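Local atomic coordinates of putative protease I (Bacteroides thetaiotaomicron VPI-5482, PDB entry 3CNE), a protein that binds flavins such as lumichrome, riboflavin, FMN and FAD as a homodimer and may serve as a flavin store, apparently without proteolytic or chaperone activity. Residues A[3-14]-A[67-78]; A[106-117]-A[153-163]. All blocks are in the same frame, centred on the assembly; numbering follows the deposited sequence.

Contact 1: A[3-14]-A[67-78]; sequences KKVAVLAVNPVN and FDALVFSCGDAV. With ZN (zinc ion), chain E.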
# COMPACT_ATOMS: atom_id res chain seq x y z
N LYS A 3 -8.71 -14.25 16.39
CA LYS A 3 -9.64 -13.35 15.70
C LYS A 3 -9.44 -13.42 14.18
O LYS A 3 -8.33 -13.64 13.69
CB LYS A 3 -9.47 -11.92 16.20
CG LYS A 3 -9.46 -11.77 17.72
CD LYS A 3 -10.79 -12.11 18.35
CE LYS A 3 -10.87 -11.56 19.77
NZ LYS A 3 -10.73 -10.07 19.75
N LYS A 4 -10.53 -13.26 13.44
CA LYS A 4 -10.45 -13.30 11.99
C LYS A 4 -11.08 -12.03 11.39
O LYS A 4 -12.12 -11.60 11.86
CB LYS A 4 -11.12 -14.56 11.46
CG LYS A 4 -10.59 -15.83 12.12
CD LYS A 4 -10.94 -17.08 11.34
CE LYS A 4 -10.54 -18.34 12.13
NZ LYS A 4 -10.75 -19.58 11.30
N VAL A 5 -10.43 -11.45 10.39
CA VAL A 5 -10.86 -10.19 9.78
C VAL A 5 -11.30 -10.45 8.35
O VAL A 5 -10.57 -11.08 7.57
CB VAL A 5 -9.69 -9.13 9.73
CG1 VAL A 5 -10.19 -7.79 9.24
CG2 VAL A 5 -9.03 -8.97 11.10
N ALA A 6 -12.50 -9.99 8.00
CA ALA A 6 -12.87 -9.96 6.60
C ALA A 6 -12.52 -8.59 6.07
O ALA A 6 -13.03 -7.56 6.55
CB ALA A 6 -14.36 -10.27 6.41
N VAL A 7 -11.61 -8.56 5.09
CA VAL A 7 -11.22 -7.34 4.42
C VAL A 7 -11.98 -7.19 3.10
O VAL A 7 -11.93 -8.07 2.24
CB VAL A 7 -9.70 -7.33 4.18
CG1 VAL A 7 -9.27 -6.01 3.54
CG2 VAL A 7 -8.96 -7.54 5.52
N LEU A 8 -12.65 -6.04 2.93
CA LEU A 8 -13.36 -5.77 1.68
C LEU A 8 -12.59 -4.78 0.85
O LEU A 8 -12.32 -3.65 1.30
CB LEU A 8 -14.75 -5.22 1.98
CG LEU A 8 -15.64 -5.95 2.98
CD1 LEU A 8 -17.00 -5.24 3.08
CD2 LEU A 8 -15.85 -7.41 2.61
N ALA A 9 -12.22 -5.22 -0.36
CA ALA A 9 -11.49 -4.40 -1.31
C ALA A 9 -12.38 -4.02 -2.49
O ALA A 9 -12.90 -4.90 -3.19
CB ALA A 9 -10.21 -5.13 -1.79
N VAL A 10 -12.64 -2.72 -2.67
CA VAL A 10 -13.49 -2.30 -3.76
C VAL A 10 -12.64 -2.28 -5.05
O VAL A 10 -11.46 -2.55 -4.99
CB VAL A 10 -14.15 -0.95 -3.50
CG1 VAL A 10 -15.24 -1.13 -2.39
CG2 VAL A 10 -13.10 0.16 -3.14
N ASN A 11 -13.24 -1.97 -6.18
CA ASN A 11 -12.50 -2.03 -7.43
C ASN A 11 -12.79 -0.79 -8.27
O ASN A 11 -13.88 -0.69 -8.86
CB ASN A 11 -12.92 -3.29 -8.17
CG ASN A 11 -12.19 -3.47 -9.46
OD1 ASN A 11 -11.10 -2.97 -9.64
ND2 ASN A 11 -12.81 -4.20 -10.38
N PRO A 12 -11.83 0.16 -8.35
CA PRO A 12 -10.46 0.14 -7.84
C PRO A 12 -10.37 0.46 -6.34
O PRO A 12 -11.19 1.20 -5.85
CB PRO A 12 -9.77 1.25 -8.63
CG PRO A 12 -10.89 2.29 -8.84
CD PRO A 12 -12.17 1.42 -9.05
N VAL A 13 -9.38 -0.12 -5.66
CA VAL A 13 -9.14 0.10 -4.24
C VAL A 13 -7.93 1.01 -4.14
O VAL A 13 -7.03 1.00 -5.01
CB VAL A 13 -8.85 -1.26 -3.51
CG1 VAL A 13 -7.62 -1.92 -4.03
CG2 VAL A 13 -8.88 -1.19 -1.91
N ASN A 14 -7.91 1.82 -3.10
CA ASN A 14 -6.69 2.54 -2.79
C ASN A 14 -5.73 1.55 -2.12
O ASN A 14 -5.96 1.10 -1.01
CB ASN A 14 -6.99 3.70 -1.85
CG ASN A 14 -5.79 4.54 -1.55
OD1 ASN A 14 -4.77 4.02 -1.11
ND2 ASN A 14 -5.95 5.88 -1.70
N PHE A 67 -16.38 -14.40 11.11
CA PHE A 67 -15.35 -13.38 11.25
C PHE A 67 -15.64 -12.54 12.49
O PHE A 67 -16.76 -12.54 12.99
CB PHE A 67 -15.29 -12.52 9.99
CG PHE A 67 -14.78 -13.26 8.78
CD1 PHE A 67 -13.43 -13.27 8.48
CD2 PHE A 67 -15.66 -13.96 7.95
CE1 PHE A 67 -12.95 -13.95 7.35
CE2 PHE A 67 -15.19 -14.64 6.82
CZ PHE A 67 -13.83 -14.64 6.52
N ASP A 68 -14.61 -11.86 13.00
CA ASP A 68 -14.75 -11.03 14.20
C ASP A 68 -14.80 -9.54 13.85
O ASP A 68 -15.19 -8.71 14.67
CB ASP A 68 -13.58 -11.31 15.12
CG ASP A 68 -13.54 -12.76 15.58
OD1 ASP A 68 -14.33 -13.11 16.47
OD2 ASP A 68 -12.77 -13.56 15.02
N ALA A 69 -14.35 -9.22 12.64
CA ALA A 69 -14.09 -7.84 12.23
C ALA A 69 -14.28 -7.72 10.74
O ALA A 69 -14.06 -8.68 10.01
CB ALA A 69 -12.66 -7.42 12.61
N LEU A 70 -14.70 -6.53 10.31
CA LEU A 70 -14.75 -6.16 8.91
C LEU A 70 -13.87 -4.93 8.73
O LEU A 70 -13.96 -3.97 9.51
CB LEU A 70 -16.18 -5.85 8.50
CG LEU A 70 -16.54 -5.55 7.04
CD1 LEU A 70 -18.01 -5.82 6.80
CD2 LEU A 70 -16.28 -4.08 6.73
N VAL A 71 -13.02 -4.97 7.70
CA VAL A 71 -12.31 -3.78 7.22
C VAL A 71 -12.91 -3.34 5.88
O VAL A 71 -13.07 -4.16 4.97
CB VAL A 71 -10.78 -4.02 7.02
CG1 VAL A 71 -10.15 -2.88 6.31
CG2 VAL A 71 -10.08 -4.24 8.38
N PHE A 72 -13.29 -2.07 5.78
CA PHE A 72 -13.71 -1.53 4.49
C PHE A 72 -12.57 -0.69 3.93
O PHE A 72 -12.26 0.39 4.45
CB PHE A 72 -14.98 -0.68 4.56
CG PHE A 72 -15.41 -0.19 3.20
CD1 PHE A 72 -16.13 -1.02 2.34
CD2 PHE A 72 -15.03 1.07 2.74
CE1 PHE A 72 -16.51 -0.59 1.02
CE2 PHE A 72 -15.41 1.51 1.46
CZ PHE A 72 -16.14 0.67 0.61
N SER A 73 -11.97 -1.20 2.87
CA SER A 73 -10.80 -0.55 2.29
C SER A 73 -11.26 0.23 1.04
O SER A 73 -11.62 -0.35 0.01
CB SER A 73 -9.72 -1.59 1.98
OG SER A 73 -8.43 -1.00 1.96
N CYS A 74 -11.25 1.55 1.17
CA CYS A 74 -11.88 2.42 0.23
C CYS A 74 -11.03 2.60 -1.05
O CYS A 74 -9.85 2.25 -1.09
CB CYS A 74 -12.11 3.75 0.94
SG CYS A 74 -13.29 4.86 0.16
N GLY A 75 -11.63 3.19 -2.06
CA GLY A 75 -10.96 3.41 -3.34
C GLY A 75 -11.86 4.25 -4.22
O GLY A 75 -12.93 4.68 -3.80
N ASP A 76 -11.43 4.45 -5.47
CA ASP A 76 -12.13 5.34 -6.36
C ASP A 76 -13.43 4.74 -6.87
O ASP A 76 -14.21 5.42 -7.51
CB ASP A 76 -11.21 5.76 -7.51
CG ASP A 76 -10.14 6.74 -7.05
OD1 ASP A 76 -10.22 7.24 -5.90
OD2 ASP A 76 -9.22 7.00 -7.84
N ALA A 77 -13.66 3.46 -6.57
CA ALA A 77 -14.99 2.86 -6.76
C ALA A 77 -16.07 3.49 -5.90
O ALA A 77 -17.26 3.53 -6.30
CB ALA A 77 -14.95 1.34 -6.48
N VAL A 78 -15.72 3.95 -4.71
CA VAL A 78 -16.78 4.36 -3.77
C VAL A 78 -17.59 5.59 -4.24
O VAL A 78 -18.81 5.60 -4.13
CB VAL A 78 -16.21 4.59 -2.36
CG1 VAL A 78 -17.28 5.12 -1.42
CG2 VAL A 78 -15.61 3.27 -1.84
ZN ZN E . -12.30 6.82 -0.50
O HOH W 1 -8.02 1.38 0.66
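Asp68 grips the backbone at Lys4 from two directions: its OD2 takes the Lys4 N-H at 2.8 Å through the anti lone pair, while its own N donates to Lys4 O, also at 2.8 Å and nearly straight (165°). With an alanine here the Lys4 N-H would probably lose its carboxylate acceptor. Ala6 CB sits over one face of the Phe67 ring, 3.9 Å from the centroid and 16° off the normal, a CH-pi contact. Farther along, Leu8 CD1 meets both methyls of Leu70 at 3.9 Å, the two side chains crossing at about a right angle. At the strand ends Val10 splits its branches: CG1, anti to its carbonyl carbon (chi1 -71°), reaches Phe72 CZ at 3.6 Å, and CG2 lies against Ser73 O. A water bridges Ser73 OG, Cys74 O and Asn14 O. Helix 88-102 covers the Leu8 and Phe72 face, helix 15-27 the Val7 and Val71 face. The strands are parallel: Ala6 N and O bond to Ala69 O and Val71 N, Leu8 N and O to Val71 O and Ser73 N. Sandwiched between helices, with Cys74 binding zinc just after strand 69-73, they fit the alpha/beta core of the DJ-1/PfpI family.

Contact 2: A[106-117]-A[153-163]; sequences MMIGHCAGAMMF and NFFTAQDENTI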
# COMPACT_ATOMS: atom_id res chain seq x y z
N MSE A 106 -16.44 -5.90 15.01
CA MSE A 106 -15.62 -4.71 14.92
C MSE A 106 -15.61 -4.17 13.46
O MSE A 106 -15.33 -4.92 12.53
CB MSE A 106 -14.21 -5.06 15.39
CG MSE A 106 -13.21 -3.95 15.31
SE MSE A 106 -11.50 -4.59 16.04
CE MSE A 106 -11.90 -6.52 16.14
N MSE A 107 -15.96 -2.89 13.31
CA MSE A 107 -16.11 -2.24 12.00
C MSE A 107 -14.98 -1.24 11.82
O MSE A 107 -14.85 -0.28 12.59
CB MSE A 107 -17.45 -1.51 11.86
CG MSE A 107 -18.66 -2.29 12.29
SE MSE A 107 -18.84 -3.96 11.34
CE MSE A 107 -19.36 -3.29 9.57
N ILE A 108 -14.16 -1.47 10.80
CA ILE A 108 -12.93 -0.74 10.57
C ILE A 108 -12.93 -0.19 9.13
O ILE A 108 -13.25 -0.91 8.17
CB ILE A 108 -11.67 -1.64 10.74
CG1 ILE A 108 -11.55 -2.19 12.17
CG2 ILE A 108 -10.38 -0.85 10.35
CD1 ILE A 108 -10.94 -3.58 12.24
N GLY A 109 -12.60 1.08 8.96
CA GLY A 109 -12.54 1.64 7.63
C GLY A 109 -12.01 3.04 7.65
O GLY A 109 -11.82 3.63 8.73
N HIS A 110 -11.72 3.55 6.46
CA HIS A 110 -11.16 4.86 6.29
C HIS A 110 -11.75 5.53 5.06
O HIS A 110 -12.46 4.88 4.27
CB HIS A 110 -9.62 4.79 6.19
CG HIS A 110 -9.13 4.15 4.93
ND1 HIS A 110 -9.00 2.79 4.78
CD2 HIS A 110 -8.71 4.70 3.76
CE1 HIS A 110 -8.52 2.52 3.57
NE2 HIS A 110 -8.34 3.66 2.93
N CYS A 111 -11.44 6.82 4.91
CA CYS A 111 -11.87 7.64 3.78
C CYS A 111 -13.41 7.67 3.70
O CYS A 111 -14.03 8.23 4.61
CB CYS A 111 -11.14 7.25 2.48
SG CYS A 111 -11.20 8.54 1.21
N ALA A 112 -14.04 7.08 2.69
CA ALA A 112 -15.53 7.06 2.68
C ALA A 112 -16.14 5.82 3.34
O ALA A 112 -17.35 5.61 3.26
CB ALA A 112 -16.09 7.27 1.23
N GLY A 113 -15.30 5.00 3.99
CA GLY A 113 -15.74 3.82 4.73
C GLY A 113 -16.87 4.10 5.72
O GLY A 113 -17.84 3.33 5.79
N ALA A 114 -16.74 5.19 6.48
CA ALA A 114 -17.76 5.54 7.48
C ALA A 114 -19.11 5.83 6.79
O ALA A 114 -20.18 5.60 7.38
CB ALA A 114 -17.33 6.75 8.28
N MSE A 115 -19.04 6.32 5.56
CA MSE A 115 -20.26 6.62 4.80
C MSE A 115 -20.94 5.33 4.36
O MSE A 115 -22.16 5.19 4.46
CB MSE A 115 -19.96 7.51 3.62
CG MSE A 115 -21.20 7.98 2.87
SE MSE A 115 -20.71 8.79 1.16
CE MSE A 115 -20.01 7.26 0.13
N MSE A 116 -20.13 4.37 3.89
CA MSE A 116 -20.66 3.05 3.53
C MSE A 116 -21.37 2.42 4.75
O MSE A 116 -22.45 1.84 4.63
CB MSE A 116 -19.54 2.16 3.00
CG MSE A 116 -18.91 2.70 1.71
SE MSE A 116 -20.21 2.66 0.23
CE MSE A 116 -20.19 0.78 -0.07
N PHE A 117 -20.73 2.54 5.92
CA PHE A 117 -21.32 2.10 7.17
C PHE A 117 -22.63 2.84 7.44
O PHE A 117 -23.65 2.21 7.72
CB PHE A 117 -20.33 2.27 8.35
CG PHE A 117 -19.08 1.41 8.27
CD1 PHE A 117 -19.04 0.27 7.47
CD2 PHE A 117 -17.96 1.73 9.04
CE1 PHE A 117 -17.86 -0.54 7.42
CE2 PHE A 117 -16.79 0.93 9.00
CZ PHE A 117 -16.75 -0.20 8.18
N ASN A 153 -17.82 -0.16 18.51
CA ASN A 153 -17.18 -1.12 17.62
C ASN A 153 -16.58 -0.50 16.36
O ASN A 153 -16.04 -1.22 15.52
CB ASN A 153 -18.16 -2.23 17.24
CG ASN A 153 -18.74 -2.92 18.44
OD1 ASN A 153 -18.03 -3.22 19.42
ND2 ASN A 153 -20.04 -3.18 18.39
N PHE A 154 -16.63 0.84 16.25
CA PHE A 154 -16.20 1.54 15.05
C PHE A 154 -14.82 2.16 15.17
O PHE A 154 -14.57 2.96 16.06
CB PHE A 154 -17.23 2.60 14.63
CG PHE A 154 -18.53 2.03 14.21
CD1 PHE A 154 -18.76 1.67 12.88
CD2 PHE A 154 -19.54 1.82 15.14
CE1 PHE A 154 -19.97 1.09 12.49
CE2 PHE A 154 -20.77 1.26 14.75
CZ PHE A 154 -20.98 0.90 13.43
N PHE A 155 -13.95 1.79 14.24
CA PHE A 155 -12.58 2.29 14.17
C PHE A 155 -12.45 2.89 12.78
O PHE A 155 -12.27 2.17 11.81
CB PHE A 155 -11.59 1.12 14.35
CG PHE A 155 -11.63 0.47 15.71
CD1 PHE A 155 -10.52 0.53 16.56
CD2 PHE A 155 -12.77 -0.21 16.15
CE1 PHE A 155 -10.55 -0.06 17.84
CE2 PHE A 155 -12.81 -0.80 17.43
CZ PHE A 155 -11.69 -0.72 18.27
N THR A 156 -12.57 4.21 12.67
CA THR A 156 -12.57 4.84 11.36
C THR A 156 -11.52 5.93 11.29
O THR A 156 -11.24 6.62 12.29
CB THR A 156 -13.96 5.39 10.96
OG1 THR A 156 -14.37 6.41 11.89
CG2 THR A 156 -14.99 4.28 10.98
N ALA A 157 -10.91 6.06 10.12
CA ALA A 157 -9.90 7.09 9.88
C ALA A 157 -10.37 7.97 8.73
O ALA A 157 -11.04 7.49 7.81
CB ALA A 157 -8.57 6.45 9.57
N GLN A 158 -10.03 9.24 8.80
CA GLN A 158 -10.40 10.21 7.80
C GLN A 158 -9.96 9.77 6.39
O GLN A 158 -10.75 9.83 5.44
CB GLN A 158 -9.78 11.56 8.15
CG GLN A 158 -10.35 12.71 7.37
CD GLN A 158 -9.81 14.05 7.81
OE1 GLN A 158 -8.80 14.52 7.28
NE2 GLN A 158 -10.49 14.67 8.76
N ASP A 159 -8.73 9.28 6.26
CA ASP A 159 -8.29 8.72 4.97
C ASP A 159 -7.00 7.90 5.11
O ASP A 159 -6.59 7.62 6.24
CB ASP A 159 -8.15 9.81 3.92
CG ASP A 159 -7.18 10.86 4.32
OD1 ASP A 159 -6.22 10.53 5.03
OD2 ASP A 159 -7.38 12.04 3.94
N GLU A 160 -6.38 7.53 3.98
CA GLU A 160 -5.23 6.63 4.00
C GLU A 160 -4.09 7.26 4.76
O GLU A 160 -3.28 6.56 5.37
CB GLU A 160 -4.76 6.28 2.56
CG GLU A 160 -5.73 5.38 1.78
CD GLU A 160 -6.93 6.14 1.18
OE1 GLU A 160 -7.87 5.48 0.65
OE2 GLU A 160 -6.93 7.40 1.23
N ASN A 161 -3.99 8.59 4.75
CA ASN A 161 -2.88 9.19 5.47
C ASN A 161 -3.09 9.37 6.97
O ASN A 161 -2.18 9.78 7.67
CB ASN A 161 -2.44 10.50 4.85
CG ASN A 161 -3.57 11.28 4.32
OD1 ASN A 161 -4.26 11.96 5.08
ND2 ASN A 161 -3.81 11.20 2.99
N THR A 162 -4.28 9.05 7.48
CA THR A 162 -4.48 9.08 8.93
C THR A 162 -4.71 7.69 9.57
O THR A 162 -4.97 7.57 10.80
CB THR A 162 -5.64 10.00 9.32
OG1 THR A 162 -6.87 9.51 8.78
CG2 THR A 162 -5.41 11.41 8.83
N ILE A 163 -4.64 6.65 8.75
CA ILE A 163 -4.79 5.28 9.25
C ILE A 163 -3.81 5.01 10.41
O ILE A 163 -4.20 4.44 11.44
CB ILE A 163 -4.65 4.23 8.13
CG1 ILE A 163 -5.89 4.27 7.23
CG2 ILE A 163 -4.50 2.80 8.74
CD1 ILE A 163 -5.73 3.52 5.91
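His110 is held in two ways by the segment following strand 154-157. Ile163 CD1 sits over the centre of its ring, 3.6 Å from the centroid, while NE2 donates to Glu160 OE1 at 3.0 Å. That bond lies in the ring plane but is bent (132°) and meets OE1 from above the carboxylate, whose plane stands 83° from the imidazole. The ring stands there because CG is placed between the backbone N and carbonyl carbon (chi1 69°); ND1 is hydrogen-bonded to Tyr21 OH. The strands pair in parallel: Met107 N and O bond to Asn153 O and Phe155 N, Gly109 N and O to Phe155 O and Ala157 N. At their other end, the selenium of Met106 (a selenomethionine) lies 4.6 Å from the Phe155 ring centroid, above the face and toward the rim, a Met-aromatic contact. Met107 runs alongside Phe154, with CB 3.6 Å from Phe154 CD1, and Phe117 of helix 113-119 slides past obliquely. Cys111, a zinc ligand, takes the second position of a type II' turn from His110 to Gly113 with positive phi; with Gly109 and Gly113 this is consistent with the family's nucleophile elbow. The Glu160 carboxylate, Tyr21 hydroxyl and Ile163 methyl together fix the rotation of the imidazole.

How the contacts relate
From the N terminus, strand 4-9 leads through helix 15-27, strand 31-36 and several short strands before 67-78 returns to pair with it, so contact 1 closes a loop of 52 residues. The chain then passes through helix 88-102 to strand 106-110, and contact 2 closes a second loop of 35 residues when 153-163 arrives. The two loops are in series, neither nesting nor crossing. They meet laterally in one sheet: strand 69-73 adjoins strand 106-110, with probable hydrogen bonds from Leu70 N to Met106 O and from Phe72 N to Ile108 O. Thus four consecutive strands of the sheet are joined, and at their C-terminal ends Cys74 of contact 1 and Cys111 of contact 2 share the zinc.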